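Local structure of carboxyl esterase NP (Bacillus subtilis, 4CCW) at residues F35-R40 with F115-I120; L59-L64 with A85-G90; A75-K80 with Y282-V287; P154-L159 with P221-D226; E242-Y247 with A271-S276. The protein hydrolyses carboxylic esters to an alcohol and a carboxylate, and is also known as naproxen esterase. All blocks are in the same frame, centred on the assembly; numbering follows the deposited sequence.

Interaction 1 of 5, residues F35-R40 with F115-I120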
# COMPACT_ATOMS: atom_id res chain seq x y z
N PHE A 35 -17.06 -2.00 -3.71
CA PHE A 35 -17.69 -1.14 -4.71
C PHE A 35 -16.65 -0.44 -5.57
O PHE A 35 -15.45 -0.47 -5.27
CB PHE A 35 -18.65 -0.14 -4.05
CG PHE A 35 -17.98 0.86 -3.14
CD1 PHE A 35 -17.68 0.52 -1.82
CD2 PHE A 35 -17.68 2.13 -3.59
CE1 PHE A 35 -17.08 1.44 -0.98
CE2 PHE A 35 -17.08 3.06 -2.76
CZ PHE A 35 -16.78 2.71 -1.45
N TYR A 36 -17.12 0.19 -6.64
CA TYR A 36 -16.24 0.90 -7.56
C TYR A 36 -16.50 2.41 -7.54
O TYR A 36 -17.65 2.86 -7.39
CB TYR A 36 -16.37 0.34 -8.98
CG TYR A 36 -15.73 -1.01 -9.17
CD1 TYR A 36 -14.38 -1.13 -9.53
CD2 TYR A 36 -16.46 -2.19 -8.98
CE1 TYR A 36 -13.79 -2.37 -9.71
CE2 TYR A 36 -15.86 -3.44 -9.16
CZ TYR A 36 -14.53 -3.52 -9.52
OH TYR A 36 -13.92 -4.76 -9.69
N ILE A 37 -15.42 3.16 -7.68
CA ILE A 37 -15.46 4.61 -7.76
C ILE A 37 -14.85 5.01 -9.10
O ILE A 37 -13.76 4.58 -9.45
CB ILE A 37 -14.66 5.25 -6.61
CG1 ILE A 37 -15.51 5.29 -5.34
CG2 ILE A 37 -14.19 6.65 -6.96
CD1 ILE A 37 -14.69 5.45 -4.09
N SER A 38 -15.58 5.82 -9.86
CA SER A 38 -15.09 6.33 -11.13
C SER A 38 -14.08 7.45 -10.88
O SER A 38 -14.34 8.38 -10.12
CB SER A 38 -16.26 6.84 -11.98
OG SER A 38 -15.80 7.28 -13.25
N THR A 39 -12.92 7.36 -11.52
CA THR A 39 -11.89 8.40 -11.44
C THR A 39 -11.46 8.72 -12.86
O THR A 39 -11.82 7.99 -13.78
CB THR A 39 -10.63 7.97 -10.64
OG1 THR A 39 -9.87 7.03 -11.41
CG2 THR A 39 -10.99 7.36 -9.28
N ARG A 40 -10.68 9.79 -13.04
CA ARG A 40 -10.25 10.21 -14.38
C ARG A 40 -9.29 9.18 -14.99
O ARG A 40 -9.03 9.21 -16.20
CB ARG A 40 -9.62 11.61 -14.36
CG ARG A 40 -8.21 11.67 -13.78
CD ARG A 40 -7.72 13.09 -13.58
NE ARG A 40 -8.26 13.69 -12.36
CZ ARG A 40 -8.02 14.94 -11.98
NH1 ARG A 40 -7.26 15.74 -12.71
NH2 ARG A 40 -8.56 15.39 -10.85
N PHE A 115 -10.77 10.59 -3.12
CA PHE A 115 -11.15 11.40 -1.96
C PHE A 115 -12.44 12.17 -2.24
O PHE A 115 -13.39 12.08 -1.47
CB PHE A 115 -10.03 12.38 -1.61
CG PHE A 115 -8.99 11.85 -0.65
CD1 PHE A 115 -8.26 10.70 -0.93
CD2 PHE A 115 -8.69 12.56 0.51
CE1 PHE A 115 -7.29 10.23 -0.05
CE2 PHE A 115 -7.72 12.09 1.40
CZ PHE A 115 -7.01 10.94 1.11
N ASP A 116 -12.46 12.91 -3.35
CA ASP A 116 -13.64 13.72 -3.71
C ASP A 116 -14.91 12.87 -3.84
O ASP A 116 -15.98 13.25 -3.34
CB ASP A 116 -13.38 14.51 -5.01
CG ASP A 116 -12.32 15.60 -4.85
OD1 ASP A 116 -11.98 15.98 -3.70
OD2 ASP A 116 -11.84 16.09 -5.89
N ASN A 117 -14.77 11.72 -4.49
CA ASN A 117 -15.89 10.81 -4.73
C ASN A 117 -16.40 10.06 -3.51
O ASN A 117 -17.55 9.59 -3.50
CB ASN A 117 -15.54 9.84 -5.86
CG ASN A 117 -15.30 10.55 -7.18
OD1 ASN A 117 -15.42 11.78 -7.26
ND2 ASN A 117 -14.97 9.80 -8.21
N LEU A 118 -15.55 9.95 -2.49
CA LEU A 118 -15.95 9.40 -1.20
C LEU A 118 -16.44 10.49 -0.26
O LEU A 118 -16.90 10.21 0.85
CB LEU A 118 -14.77 8.64 -0.56
CG LEU A 118 -14.46 7.26 -1.14
CD1 LEU A 118 -13.08 6.76 -0.71
CD2 LEU A 118 -15.55 6.26 -0.77
N GLY A 119 -16.33 11.75 -0.69
CA GLY A 119 -16.81 12.89 0.09
C GLY A 119 -15.89 13.22 1.25
O GLY A 119 -16.31 13.82 2.24
N ILE A 120 -14.62 12.84 1.11
CA ILE A 120 -13.62 13.11 2.13
C ILE A 120 -13.15 14.56 2.03
O ILE A 120 -12.90 15.08 0.93
CB ILE A 120 -12.44 12.11 2.05
CG1 ILE A 120 -12.92 10.70 2.45
CG2 ILE A 120 -11.29 12.56 2.94
CD1 ILE A 120 -11.98 9.57 2.08
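Ile37 lays the end of its ethyl arm against the flank of Leu118, at CG and CD2, and the two side chains cross at about a right angle. Ile37 CD1 lies 3.5 Å from Leu118 CG, tighter than usual for two carbons, and is just as near to CD2. A chi1 of -81° sets CG1 of Ile37 opposite its own carbonyl carbon, and a chi2 of 160° then straightens the arm toward the last turn of helix 104-118. The second branch, CG2, is left to rest on Asn117, 3.6 Å from its CB, so a beta-branched residue serves two neighbours at once. Phe35, two positions back on the strand, offers Leu118 the rim of its ring: Leu118 CD2 approaches in the ring plane, 3.8 Å from CZ. The helix closes in a Schellman motif, with Ile120 N bonded to Phe115 O at 3.0 Å, and Gly119 suits the turn because its phi is positive (76°). With an alanine at Ile37, both branches would be gone, and Leu118 would probably lose its close partner and gain freedom to turn, with a gap opening beside Asn117. Phe35 and Ile37 also pack on Val46 of strand 42-49, while Leu118 touches Tyr84. The contact thus depends on the fit of apolar branches, with little directional bonding between strand and helix end.

Interaction 2 of 5, residues L59-L64 with A85-G90. With VKC ((2-hydroxyethoxy)acetic acid), chain B.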
# COMPACT_ATOMS: atom_id res chain seq x y z
N LEU A 59 -6.63 3.38 3.33
CA LEU A 59 -5.56 2.40 3.30
C LEU A 59 -5.09 2.16 1.86
O LEU A 59 -5.90 1.99 0.95
CB LEU A 59 -6.03 1.07 3.91
CG LEU A 59 -6.75 1.09 5.26
CD1 LEU A 59 -7.22 -0.30 5.65
CD2 LEU A 59 -5.88 1.70 6.34
N LEU A 60 -3.78 2.14 1.69
CA LEU A 60 -3.17 1.91 0.40
C LEU A 60 -2.14 0.77 0.57
O LEU A 60 -1.12 0.94 1.22
CB LEU A 60 -2.52 3.19 -0.15
CG LEU A 60 -3.45 4.33 -0.59
CD1 LEU A 60 -2.64 5.59 -0.85
CD2 LEU A 60 -4.29 3.95 -1.81
N HIS A 61 -2.48 -0.38 -0.01
CA HIS A 61 -1.75 -1.65 0.13
C HIS A 61 -0.36 -1.66 -0.48
O HIS A 61 0.01 -0.76 -1.26
CB HIS A 61 -2.58 -2.71 -0.57
CG HIS A 61 -2.81 -2.40 -2.03
ND1 HIS A 61 -1.91 -2.70 -2.97
CD2 HIS A 61 -3.87 -1.76 -2.68
CE1 HIS A 61 -2.37 -2.29 -4.17
NE2 HIS A 61 -3.57 -1.72 -3.99
N GLY A 62 0.41 -2.71 -0.19
CA GLY A 62 1.73 -2.92 -0.81
C GLY A 62 1.64 -3.45 -2.23
O GLY A 62 0.60 -3.98 -2.62
N ALA A 63 2.71 -3.30 -3.00
CA ALA A 63 2.71 -3.74 -4.41
C ALA A 63 2.29 -5.20 -4.55
O ALA A 63 2.75 -6.05 -3.80
CB ALA A 63 4.08 -3.54 -5.06
N LEU A 64 1.40 -5.45 -5.50
CA LEU A 64 1.00 -6.81 -5.94
C LEU A 64 0.10 -7.56 -4.95
O LEU A 64 -0.36 -8.67 -5.25
CB LEU A 64 2.22 -7.67 -6.30
CG LEU A 64 3.27 -7.11 -7.25
CD1 LEU A 64 4.33 -8.18 -7.46
CD2 LEU A 64 2.68 -6.65 -8.58
N ALA A 85 -10.34 0.81 2.13
CA ALA A 85 -9.17 0.15 1.53
C ALA A 85 -9.24 0.25 0.01
O ALA A 85 -10.08 -0.38 -0.63
CB ALA A 85 -9.07 -1.30 1.99
N VAL A 86 -8.34 1.05 -0.55
CA VAL A 86 -8.38 1.42 -1.97
C VAL A 86 -7.37 0.61 -2.79
O VAL A 86 -6.17 0.60 -2.46
CB VAL A 86 -8.06 2.91 -2.13
CG1 VAL A 86 -8.01 3.29 -3.60
CG2 VAL A 86 -9.09 3.76 -1.37
N ASP A 87 -7.83 -0.04 -3.86
CA ASP A 87 -6.92 -0.76 -4.76
C ASP A 87 -6.21 0.24 -5.66
O ASP A 87 -6.86 0.97 -6.41
CB ASP A 87 -7.64 -1.81 -5.60
CG ASP A 87 -7.83 -3.15 -4.89
OD1 ASP A 87 -7.28 -3.36 -3.80
OD2 ASP A 87 -8.57 -4.00 -5.44
N ILE A 88 -4.88 0.28 -5.57
CA ILE A 88 -4.06 1.24 -6.33
C ILE A 88 -4.20 1.01 -7.83
O ILE A 88 -3.97 -0.10 -8.34
CB ILE A 88 -2.58 1.22 -5.89
CG1 ILE A 88 -2.45 1.63 -4.42
CG2 ILE A 88 -1.73 2.13 -6.78
CD1 ILE A 88 -1.11 1.25 -3.82
N ILE A 89 -4.56 2.07 -8.53
CA ILE A 89 -4.77 2.02 -9.96
C ILE A 89 -3.49 1.62 -10.70
O ILE A 89 -2.42 2.17 -10.44
CB ILE A 89 -5.34 3.36 -10.49
CG1 ILE A 89 -5.96 3.17 -11.88
CG2 ILE A 89 -4.29 4.46 -10.47
CD1 ILE A 89 -7.41 2.76 -11.85
N GLY A 90 -3.62 0.65 -11.61
CA GLY A 90 -2.50 0.13 -12.39
C GLY A 90 -1.77 -1.07 -11.78
O GLY A 90 -1.02 -1.76 -12.48
C VKC B . 5.93 -6.23 -2.90
O VKC B . 6.80 -5.38 -2.59
CA VKC B . 5.95 -6.81 -4.29
CD VKC B . 7.01 -5.61 -7.51
CG VKC B . 7.24 -6.49 -6.27
OAD VKC B . 6.59 -5.88 -5.17
OE1 VKC B . 6.89 -6.42 -8.69
OXT VKC B . 5.06 -6.61 -2.09
O HOH W 1 -5.53 -0.87 0.28
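Leu59 and Ala85 pair as parallel neighbours in the central sheet of the alpha/beta hydrolase fold, joined by the beta-alpha-beta crossover of strand 56-60, helix 74-80 and strand 82-86. Leu59 O accepts Val86 N at 3.0 Å in a nearly straight bond. Beyond this point the strands part, and a water takes over: it donates to Val86 O at 3.2 Å and accepts a weak bond from His61 N. The imidazole of His61 spans the next gap. Its NE2 accepts Ile88 N at 2.9 Å with an angle of 172° at the hydrogen, while its ND1 donates to Gly62 O at 2.8 Å, in the ring plane but above the plane of that carbonyl. Both ring nitrogens are therefore satisfied, with the proton on ND1, and the two bonds fix the ring's rotation; histidine suits the place because it can donate at one nitrogen and accept at the other. Asp87 sends its carboxylate elsewhere, to Ser67, Tyr21 and Lys94 N. The loop so braced carries Ala63 and Leu64 to the ligand pocket, where Leu64 CD1 lies 3.3 Å from OE1 of the bound (2-hydroxyethoxy)acetic acid. On the sheet face that Leu60 and Val86 share, their side chains lie side by side, Leu60 CD2 3.9 Å from Val86 CB. Over one face of the His61 ring, Ile88 CD1 makes a CH-pi contact, 3.9 Å from the centroid of that ring and 17° off its normal.

Interaction 3 of 5, residues A75-K80 with Y282-V287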
# COMPACT_ATOMS: atom_id res chain seq x y z
N ALA A 75 -10.04 -5.14 11.78
CA ALA A 75 -10.96 -5.20 12.94
C ALA A 75 -10.67 -4.10 13.96
O ALA A 75 -11.60 -3.45 14.46
CB ALA A 75 -10.91 -6.57 13.60
N ASP A 76 -9.39 -3.89 14.27
CA ASP A 76 -8.95 -2.82 15.18
C ASP A 76 -9.16 -1.43 14.56
O ASP A 76 -9.80 -0.57 15.18
CB ASP A 76 -7.48 -2.99 15.57
CG ASP A 76 -7.26 -3.99 16.70
OD1 ASP A 76 -8.23 -4.40 17.38
OD2 ASP A 76 -6.09 -4.37 16.91
N TRP A 77 -8.63 -1.20 13.36
CA TRP A 77 -8.72 0.14 12.77
C TRP A 77 -10.14 0.53 12.45
O TRP A 77 -10.52 1.68 12.65
CB TRP A 77 -7.82 0.29 11.53
CG TRP A 77 -6.35 0.19 11.85
CD1 TRP A 77 -5.73 0.37 13.08
CD2 TRP A 77 -5.26 -0.13 10.92
NE1 TRP A 77 -4.38 0.19 12.98
CE2 TRP A 77 -4.03 -0.11 11.71
CE3 TRP A 77 -5.18 -0.42 9.56
CZ2 TRP A 77 -2.78 -0.37 11.16
CZ3 TRP A 77 -3.92 -0.67 9.00
CH2 TRP A 77 -2.75 -0.65 9.78
N SER A 78 -10.93 -0.45 12.01
CA SER A 78 -12.33 -0.22 11.63
C SER A 78 -13.24 0.10 12.81
O SER A 78 -14.31 0.68 12.64
CB SER A 78 -12.88 -1.45 10.90
OG SER A 78 -13.92 -1.09 10.03
N SER A 79 -12.82 -0.29 14.02
CA SER A 79 -13.64 -0.01 15.21
C SER A 79 -13.79 1.49 15.46
O SER A 79 -14.81 1.93 15.99
CB SER A 79 -13.08 -0.72 16.45
OG SER A 79 -11.84 -0.17 16.86
N LYS A 80 -12.80 2.27 15.06
CA LYS A 80 -12.78 3.71 15.35
C LYS A 80 -12.95 4.60 14.12
O LYS A 80 -13.38 5.75 14.24
CB LYS A 80 -11.50 4.08 16.10
CG LYS A 80 -11.35 3.43 17.47
CD LYS A 80 -10.02 3.78 18.13
CE LYS A 80 -9.93 5.27 18.44
NZ LYS A 80 -8.52 5.74 18.34
N TYR A 282 1.09 -5.20 17.59
CA TYR A 282 1.88 -4.01 17.87
C TYR A 282 1.54 -2.90 16.90
O TYR A 282 1.32 -1.76 17.30
CB TYR A 282 3.39 -4.27 17.82
CG TYR A 282 4.18 -3.01 18.13
CD1 TYR A 282 4.24 -2.52 19.43
CD2 TYR A 282 4.80 -2.28 17.11
CE1 TYR A 282 4.93 -1.35 19.72
CE2 TYR A 282 5.48 -1.10 17.39
CZ TYR A 282 5.55 -0.65 18.69
OH TYR A 282 6.22 0.52 18.97
N VAL A 283 1.54 -3.24 15.61
CA VAL A 283 1.34 -2.23 14.56
C VAL A 283 -0.05 -1.59 14.65
O VAL A 283 -0.18 -0.35 14.52
CB VAL A 283 1.61 -2.84 13.17
CG1 VAL A 283 1.22 -1.86 12.07
CG2 VAL A 283 3.09 -3.20 13.05
N ASN A 284 -1.07 -2.41 14.89
CA ASN A 284 -2.43 -1.91 15.07
C ASN A 284 -2.51 -0.82 16.14
O ASN A 284 -3.02 0.25 15.86
CB ASN A 284 -3.40 -3.04 15.43
CG ASN A 284 -3.66 -3.98 14.27
OD1 ASN A 284 -3.19 -3.76 13.16
ND2 ASN A 284 -4.42 -5.05 14.53
N GLU A 285 -2.02 -1.12 17.34
CA GLU A 285 -2.06 -0.17 18.48
C GLU A 285 -1.20 1.06 18.22
O GLU A 285 -1.59 2.19 18.56
CB GLU A 285 -1.61 -0.85 19.78
CG GLU A 285 -1.70 0.04 21.03
CD GLU A 285 -0.54 1.02 21.20
OE1 GLU A 285 0.57 0.78 20.68
OE2 GLU A 285 -0.73 2.06 21.89
N ARG A 286 -0.02 0.84 17.64
CA ARG A 286 0.94 1.92 17.42
C ARG A 286 0.35 2.97 16.49
O ARG A 286 0.47 4.16 16.76
CB ARG A 286 2.25 1.36 16.84
CG ARG A 286 3.31 2.43 16.55
CD ARG A 286 3.79 3.09 17.84
NE ARG A 286 4.64 4.28 17.66
CZ ARG A 286 4.21 5.54 17.75
NH1 ARG A 286 2.92 5.81 17.97
NH2 ARG A 286 5.07 6.55 17.61
N VAL A 287 -0.27 2.53 15.41
CA VAL A 287 -0.89 3.45 14.45
C VAL A 287 -2.06 4.18 15.10
O VAL A 287 -2.21 5.41 14.96
CB VAL A 287 -1.35 2.71 13.18
CG1 VAL A 287 -2.28 3.59 12.35
CG2 VAL A 287 -0.15 2.28 12.35
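Asp76 and Asn284, with CA atoms 6.6 Å apart, mark where segments 75-80 and 282-287 run side by side as helices in nearly the same direction, their axes 9.8 Å apart at closest approach and inclined by 24°. Trp77 extends its indole across the second helix, and its NE1 donates to Asn284 O at 3.2 Å. The bond lies in both the ring plane and the carbonyl plane, and uses a lone pair of the oxygen. Tryptophan suits this place because its one N-H meets the helix backbone while its carbons stay among apolar groups: CZ2 lies 3.9 Å from Val287 CG2. The amide of Asn284 is gripped on several sides. Its OD1 sits over the rim of one indole face and is bonded to Asn73 ND2. Its ND2 donates to Asp76 OD2 at 3.0 Å, arriving from above the carboxylate, whose plane is 82° from that of the amide, and also donates to Pro72 O. A buried asparagine is thus satisfied at both ends. Met288 packs on Asp76 and Trp77 one turn further along helix 280-291, and beneath the pair the sheet begins: Trp77 and Val287 both touch Ile126 of strand 123-128, and Val287 reaches Leu237 of strand 236-241.

Interaction 4 of 5, residues P154-L159 with P221-D226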
# COMPACT_ATOMS: atom_id res chain seq x y z
N PRO A 154 7.90 2.01 3.19
CA PRO A 154 7.57 2.59 1.89
C PRO A 154 8.45 2.11 0.74
O PRO A 154 9.66 1.93 0.92
CB PRO A 154 7.80 4.08 2.10
CG PRO A 154 8.79 4.16 3.23
CD PRO A 154 8.39 3.03 4.14
N ALA A 155 7.86 1.97 -0.45
CA ALA A 155 8.66 1.69 -1.64
C ALA A 155 9.51 2.93 -1.88
O ALA A 155 8.99 4.03 -2.00
CB ALA A 155 7.79 1.42 -2.84
N GLU A 156 10.82 2.73 -1.92
CA GLU A 156 11.78 3.83 -2.03
C GLU A 156 11.42 4.98 -1.09
O GLU A 156 11.43 4.76 0.12
CB GLU A 156 12.01 4.21 -3.50
CG GLU A 156 12.80 3.11 -4.20
CD GLU A 156 13.50 3.59 -5.47
OE1 GLU A 156 13.10 4.62 -6.05
OE2 GLU A 156 14.47 2.93 -5.87
N THR A 157 11.06 6.15 -1.62
CA THR A 157 10.62 7.31 -0.81
C THR A 157 11.79 8.01 -0.10
O THR A 157 12.09 9.17 -0.40
CB THR A 157 9.49 6.92 0.19
OG1 THR A 157 8.41 6.32 -0.55
CG2 THR A 157 8.95 8.17 0.97
N PHE A 158 12.44 7.31 0.83
CA PHE A 158 13.63 7.86 1.51
C PHE A 158 14.95 7.38 0.92
O PHE A 158 15.91 8.15 0.83
CB PHE A 158 13.55 7.62 3.02
CG PHE A 158 12.29 8.13 3.63
CD1 PHE A 158 12.08 9.51 3.79
CD2 PHE A 158 11.28 7.25 3.99
CE1 PHE A 158 10.90 9.99 4.31
CE2 PHE A 158 10.10 7.73 4.53
CZ PHE A 158 9.91 9.10 4.69
N LEU A 159 15.01 6.12 0.52
CA LEU A 159 16.21 5.52 -0.05
C LEU A 159 15.84 4.78 -1.31
O LEU A 159 14.70 4.32 -1.42
CB LEU A 159 16.82 4.49 0.90
CG LEU A 159 17.42 4.94 2.23
CD1 LEU A 159 18.01 3.71 2.91
CD2 LEU A 159 18.48 6.01 2.00
N PRO A 221 9.03 3.89 -9.14
CA PRO A 221 9.35 4.37 -7.80
C PRO A 221 10.10 5.69 -7.83
O PRO A 221 10.57 6.10 -8.90
CB PRO A 221 10.25 3.26 -7.24
CG PRO A 221 10.91 2.71 -8.45
CD PRO A 221 9.85 2.71 -9.50
N TYR A 222 10.19 6.35 -6.67
CA TYR A 222 10.80 7.67 -6.59
C TYR A 222 11.40 7.86 -5.21
O TYR A 222 10.87 7.36 -4.22
CB TYR A 222 9.75 8.76 -6.88
CG TYR A 222 10.30 10.18 -6.81
CD1 TYR A 222 11.29 10.62 -7.71
CD2 TYR A 222 9.85 11.09 -5.85
CE1 TYR A 222 11.81 11.90 -7.66
CE2 TYR A 222 10.36 12.38 -5.79
CZ TYR A 222 11.34 12.77 -6.69
OH TYR A 222 11.87 14.04 -6.64
N VAL A 223 12.53 8.56 -5.16
CA VAL A 223 13.16 8.98 -3.91
C VAL A 223 13.03 10.49 -3.82
O VAL A 223 13.52 11.22 -4.69
CB VAL A 223 14.64 8.56 -3.89
CG1 VAL A 223 15.36 9.15 -2.66
CG2 VAL A 223 14.73 7.04 -3.85
N PHE A 224 12.36 10.98 -2.79
CA PHE A 224 12.13 12.42 -2.67
C PHE A 224 13.43 13.15 -2.36
O PHE A 224 14.27 12.64 -1.63
CB PHE A 224 11.06 12.71 -1.61
CG PHE A 224 9.71 12.18 -1.99
CD1 PHE A 224 8.83 12.97 -2.74
CD2 PHE A 224 9.33 10.89 -1.64
CE1 PHE A 224 7.58 12.47 -3.13
CE2 PHE A 224 8.09 10.38 -2.05
CZ PHE A 224 7.21 11.18 -2.78
N THR A 225 13.59 14.35 -2.92
CA THR A 225 14.78 15.14 -2.67
C THR A 225 14.80 15.65 -1.23
O THR A 225 13.79 15.61 -0.50
CB THR A 225 14.86 16.36 -3.61
OG1 THR A 225 13.79 17.28 -3.29
CG2 THR A 225 14.80 15.93 -5.09
N ASP A 226 15.96 16.15 -0.81
CA ASP A 226 16.10 16.77 0.51
C ASP A 226 15.05 17.86 0.70
O ASP A 226 14.35 17.89 1.73
CB ASP A 226 17.49 17.38 0.66
CG ASP A 226 18.59 16.34 0.79
OD1 ASP A 226 18.29 15.13 0.77
OD2 ASP A 226 19.77 16.74 0.94
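A chi1 of -55° on Thr157 puts OG1 opposite the carbonyl carbon and CG2 opposite the backbone N, where it runs alongside the ring of Phe224, 3.8 Å from CD2. Threonine suits the place: its methyl packs on that ring while its hydroxyl turns back on its own loop, OG1 donating to Ala155 O at 2.8 Å. A single backbone bridge ties the loop after strand 146-152 of the alpha/beta hydrolase fold to the loop before helix 226-230: Thr157 N donates to Tyr222 O at 2.9 Å, and Thr157 O accepts Phe224 N at 3.0 Å. On the other flank, Val223 CG2 presses on Leu159 C at 3.6 Å. Glu156, extended beyond CG, brings OE1 to 3.4 Å from Pro221 CB, while its OE2 is bonded to Phe161 N. Thr157 and Phe224 pack on helix 130-141, through Leu133 and through Met136 and Leu140 respectively, while Arg255 of helix 249-259 bonds to the carbonyls of Phe158 and Phe224, and Leu229 of helix 226-230 touches both phenylalanine rings.

Interaction 5 of 5, residues E242-Y247 with A271-S276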
# COMPACT_ATOMS: atom_id res chain seq x y z
N GLU A 242 12.90 -4.26 11.39
CA GLU A 242 14.33 -4.58 11.56
C GLU A 242 14.85 -5.54 10.49
O GLU A 242 16.01 -5.45 10.09
CB GLU A 242 14.64 -5.12 12.98
CG GLU A 242 14.07 -6.50 13.29
CD GLU A 242 14.60 -7.12 14.59
OE1 GLU A 242 15.82 -7.08 14.87
OE2 GLU A 242 13.79 -7.66 15.35
N HIS A 243 13.98 -6.43 10.02
CA HIS A 243 14.36 -7.44 9.03
C HIS A 243 14.08 -7.00 7.60
O HIS A 243 14.11 -7.82 6.68
CB HIS A 243 13.73 -8.78 9.39
CG HIS A 243 14.23 -9.33 10.71
ND1 HIS A 243 13.40 -9.75 11.70
CD2 HIS A 243 15.52 -9.45 11.21
CE1 HIS A 243 14.13 -10.16 12.76
NE2 HIS A 243 15.43 -9.98 12.46
N GLU A 244 13.85 -5.70 7.41
CA GLU A 244 13.63 -5.14 6.05
C GLU A 244 14.73 -5.55 5.07
O GLU A 244 15.90 -5.58 5.43
CB GLU A 244 13.51 -3.60 6.11
CG GLU A 244 13.34 -2.94 4.75
CD GLU A 244 12.07 -3.37 4.04
OE1 GLU A 244 11.01 -2.73 4.27
OE2 GLU A 244 12.13 -4.36 3.29
N VAL A 245 14.34 -5.84 3.83
CA VAL A 245 15.28 -6.29 2.80
C VAL A 245 15.33 -5.36 1.59
O VAL A 245 16.26 -5.47 0.76
CB VAL A 245 14.93 -7.70 2.28
CG1 VAL A 245 15.16 -8.76 3.37
CG2 VAL A 245 13.51 -7.73 1.72
N ILE A 246 14.35 -4.48 1.43
CA ILE A 246 14.27 -3.66 0.20
C ILE A 246 15.25 -2.48 0.24
O ILE A 246 15.58 -1.91 -0.81
CB ILE A 246 12.82 -3.20 -0.17
CG1 ILE A 246 12.28 -2.12 0.79
CG2 ILE A 246 11.90 -4.43 -0.28
CD1 ILE A 246 11.21 -1.21 0.18
N TYR A 247 15.68 -2.13 1.45
CA TYR A 247 16.78 -1.20 1.71
C TYR A 247 17.17 -1.36 3.18
O TYR A 247 16.58 -2.19 3.90
CB TYR A 247 16.40 0.26 1.36
CG TYR A 247 15.01 0.64 1.82
CD1 TYR A 247 14.63 0.44 3.16
CD2 TYR A 247 14.08 1.18 0.93
CE1 TYR A 247 13.36 0.76 3.59
CE2 TYR A 247 12.81 1.52 1.35
CZ TYR A 247 12.46 1.31 2.69
OH TYR A 247 11.20 1.63 3.13
N ALA A 271 10.10 -7.95 12.81
CA ALA A 271 9.29 -7.71 11.63
C ALA A 271 10.19 -7.21 10.51
O ALA A 271 11.25 -6.65 10.75
CB ALA A 271 8.20 -6.68 11.92
N GLY A 272 9.76 -7.44 9.29
CA GLY A 272 10.50 -6.98 8.13
C GLY A 272 9.61 -6.06 7.33
O GLY A 272 8.93 -5.19 7.87
N HIS A 273 9.64 -6.27 6.01
CA HIS A 273 8.89 -5.43 5.09
C HIS A 273 7.40 -5.42 5.34
O HIS A 273 6.78 -4.37 5.40
CB HIS A 273 9.20 -5.87 3.66
CG HIS A 273 8.70 -4.93 2.60
ND1 HIS A 273 9.09 -3.64 2.53
CD2 HIS A 273 7.81 -5.13 1.55
CE1 HIS A 273 8.47 -3.05 1.48
NE2 HIS A 273 7.70 -3.97 0.89
N VAL A 274 6.80 -6.60 5.45
CA VAL A 274 5.34 -6.67 5.54
C VAL A 274 4.94 -6.65 7.01
O VAL A 274 4.29 -7.57 7.54
CB VAL A 274 4.79 -7.89 4.76
CG1 VAL A 274 3.29 -7.72 4.51
CG2 VAL A 274 5.51 -8.03 3.42
N LEU A 275 5.35 -5.58 7.69
CA LEU A 275 5.28 -5.52 9.14
C LEU A 275 3.85 -5.52 9.71
O LEU A 275 3.62 -5.97 10.84
CB LEU A 275 6.13 -4.34 9.66
CG LEU A 275 5.91 -2.92 9.16
CD1 LEU A 275 4.73 -2.29 9.88
CD2 LEU A 275 7.15 -2.07 9.42
N SER A 276 2.90 -5.03 8.93
CA SER A 276 1.48 -5.04 9.30
C SER A 276 0.91 -6.46 9.45
O SER A 276 -0.06 -6.68 10.20
CB SER A 276 0.67 -4.24 8.27
OG SER A 276 0.81 -4.80 6.97
O HOH W 2 11.70 -7.95 4.91
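The imidazole of His273 carries Ile246 on one face and Glu244 at its edge. The His273-Glu244 hydrogen bond is consistent with the acid-histidine pairing known in the alpha/beta hydrolase fold. Ile246 CG2 makes a CH-pi contact 4.1 Å from the centroid of the His273 ring. In the ring plane, His273 ND1 donates to Glu244 OE1 at 2.7 Å, nearly straight (168°), and meets the syn lone pair of that oxygen; the carboxylate is turned 63° against the ring. His273 is probably the proton acceptor of the active site; its side chain touches Ser129 and the bound ligand, and the bond from Glu244 holds its ring in orientation. Glu244 starts with CG opposite its backbone N (chi1 178°) and bends at chi2, which lets OE2 curl back onto its own loop. There OE2 accepts Val245 N at 2.7 Å and Ile246 N at 2.9 Å, and the carboxylate cannot easily rotate. With an alanine in place of Glu244, the ring of His273 would probably lose the acceptor that fixes its rotation, and the two backbone N-H groups would be left without their mate. Further back, His243 N donates to Ala271 O at 2.8 Å. Gly272 suits the tight spot beside this bond, since a side chain on it would crowd His243 O. Water 2 joins the two loops, donating to His243 O at 3.0 Å and accepting from His273 N at 2.9 Å.

Interactions 1 and 2 share one sheet, their centres 14 Å apart, and interaction 2 is nested along the chain inside the loop that interaction 1 closes. Interaction 3 joins the helix of the crossover in interaction 2 to the C-terminal helix 280-291, and Leu59 CD2 meets Trp77 CE3 at 3.9 Å. Its long chain loop encloses interactions 4 and 5, which follow in series with centres 16 Å apart and touch where Pro154 O faces Tyr247 OH, a probable hydrogen bond. Interactions 2 and 5 bring Ala63, Leu64 and His273 to one ligand pocket, although their centres are 18 Å apart. Interaction 1 lies across the chain's centre from interaction 5, far from the pocket.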